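Long-range contact in vinylacetyl-CoA Delta-isomerase (Nitrosopumilus maritimus SCM1, PDB 6VJR), which probably acts as an FAD- and [4Fe-4S]-dependent 4-hydroxybutyryl-CoA dehydratase that also isomerises vinylacetyl-CoA: residues T309-N314 / N420-L425. Sequence-based numbering, arbitrary orientation.
Sequences TIADYN and NRMRIL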
# COMPACT_ATOMS: atom_id res chain seq x y z
N THR A 309 9.45 23.37 3.36
CA THR A 309 10.36 24.34 3.95
C THR A 309 11.71 23.70 4.28
O THR A 309 12.74 24.30 3.97
CB THR A 309 9.74 25.02 5.15
OG1 THR A 309 8.55 25.72 4.78
CG2 THR A 309 10.71 25.95 5.83
N ILE A 310 11.71 22.55 4.97
CA ILE A 310 13.00 21.94 5.31
C ILE A 310 13.78 21.55 4.05
O ILE A 310 15.01 21.67 4.00
CB ILE A 310 12.86 20.81 6.35
CG1 ILE A 310 14.20 20.33 6.87
CG2 ILE A 310 12.08 19.61 5.80
CD1 ILE A 310 15.07 21.38 7.53
N ALA A 311 13.12 21.07 3.00
CA ALA A 311 13.78 20.76 1.73
C ALA A 311 14.49 21.99 1.17
O ALA A 311 15.65 21.92 0.73
CB ALA A 311 12.83 20.17 0.71
N ASP A 312 13.81 23.14 1.22
CA ASP A 312 14.36 24.42 0.81
C ASP A 312 15.60 24.78 1.64
O ASP A 312 16.67 25.03 1.08
CB ASP A 312 13.25 25.44 0.93
CG ASP A 312 13.61 26.88 0.73
OD1 ASP A 312 14.79 27.13 0.55
OD2 ASP A 312 12.69 27.75 0.78
N TYR A 313 15.47 24.69 2.97
CA TYR A 313 16.58 25.03 3.86
C TYR A 313 17.78 24.10 3.67
O TYR A 313 18.93 24.50 3.91
CB TYR A 313 16.06 24.95 5.29
CG TYR A 313 15.09 26.04 5.73
CD1 TYR A 313 14.90 27.21 4.99
CD2 TYR A 313 14.47 25.95 6.97
CE1 TYR A 313 14.07 28.21 5.46
CE2 TYR A 313 13.67 26.97 7.45
CZ TYR A 313 13.51 28.12 6.71
OH TYR A 313 12.67 29.09 7.21
N ASN A 314 17.49 22.83 3.32
CA ASN A 314 18.53 21.85 3.09
C ASN A 314 19.22 22.02 1.76
O ASN A 314 20.22 21.35 1.53
CB ASN A 314 18.05 20.40 3.23
CG ASN A 314 17.68 19.99 4.62
OD1 ASN A 314 18.12 20.60 5.60
ND2 ASN A 314 16.93 18.90 4.74
N ASN A 420 15.83 29.20 12.17
CA ASN A 420 14.65 28.85 11.38
C ASN A 420 14.66 27.37 10.99
O ASN A 420 13.60 26.71 11.01
CB ASN A 420 14.50 29.72 10.15
CG ASN A 420 14.19 31.16 10.47
OD1 ASN A 420 13.66 31.49 11.53
ND2 ASN A 420 14.42 32.01 9.49
N ARG A 421 15.84 26.81 10.63
CA ARG A 421 15.93 25.40 10.33
C ARG A 421 15.58 24.55 11.55
O ARG A 421 14.84 23.58 11.43
CB ARG A 421 17.30 25.12 9.76
CG ARG A 421 17.52 23.72 9.25
CD ARG A 421 18.79 23.63 8.39
NE ARG A 421 19.01 22.26 7.89
CZ ARG A 421 19.87 21.35 8.36
NH1 ARG A 421 20.70 21.66 9.34
NH2 ARG A 421 19.80 20.11 7.89
N MET A 422 16.08 24.93 12.71
CA MET A 422 15.70 24.27 13.95
C MET A 422 14.19 24.33 14.20
O MET A 422 13.58 23.33 14.57
CB MET A 422 16.46 24.82 15.16
CG MET A 422 17.92 24.60 15.04
SD MET A 422 18.91 25.18 16.43
CE MET A 422 17.78 24.71 17.74
N ARG A 423 13.60 25.51 14.04
CA ARG A 423 12.18 25.65 14.32
C ARG A 423 11.34 24.74 13.42
O ARG A 423 10.37 24.14 13.87
CB ARG A 423 11.75 27.12 14.13
CG ARG A 423 12.15 28.01 15.29
CD ARG A 423 11.91 29.48 14.97
NE ARG A 423 12.15 30.38 16.08
CZ ARG A 423 11.40 30.47 17.16
NH1 ARG A 423 10.20 29.93 17.20
NH2 ARG A 423 11.80 31.24 18.16
N ILE A 424 11.68 24.67 12.12
CA ILE A 424 10.85 23.90 11.21
C ILE A 424 11.02 22.40 11.52
O ILE A 424 10.05 21.64 11.49
CB ILE A 424 11.05 24.24 9.73
CG1 ILE A 424 9.80 23.86 8.95
CG2 ILE A 424 12.32 23.62 9.15
CD1 ILE A 424 8.64 24.82 9.17
N LEU A 425 12.23 21.95 11.86
CA LEU A 425 12.44 20.57 12.27
C LEU A 425 11.61 20.21 13.51
O LEU A 425 10.98 19.14 13.56
CB LEU A 425 13.92 20.28 12.48
CG LEU A 425 14.79 20.27 11.22
CD1 LEU A 425 16.24 20.43 11.57
CD2 LEU A 425 14.58 18.96 10.48
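Ile310 and Tyr313 meet Arg421 and Ile424 where two helices of the C-terminal, acyl-CoA dehydrogenase-like helical domain pack roughly antiparallel. The axes of the two segments approach to 9.9 Å, with 149° between their directions.

Ile310 and Ile424 carry the apolar part. With CG1 anti to the backbone N (chi1 -170°), the longer branch of Ile310 reaches the second helix, and its turn at chi2 sets CD1 there. This CD1 meets CD2 of Leu425 at 3.8 Å and CG2 of Ile424 at 3.9 Å, and touches CG of Arg421. CG1 of Ile424 reaches the methyl CG2 of Thr309. Ile424 CG2 also touches Tyr313 CD2 at 3.8 Å, obliquely to the ring.

The CD2/CE2 side of the Tyr313 ring meets the backbone of Asn420 and Arg421, while Thr309 CG2 lies over one face. Asn420 O sits at the ring edge. The hydroxyl OH rests on CB of Asn420 but hydrogen-bonds Asp480 of a second subunit.

The polar part lies at the FAD pocket, where Asn314 touches the flavin nucleotide. The extended Arg421 presents its guanidinium side-on, and NH1 bonds Leu410 O. Amide and guanidinium planes are 67° apart. Both remaining nitrogens grip one oxygen through moderately bent bonds: NE reaches Asn314 OD1 at 3.0 Å, almost in line with its C=O bond, and NH2 reaches the same OD1 at 2.9 Å from above the carbonyl plane.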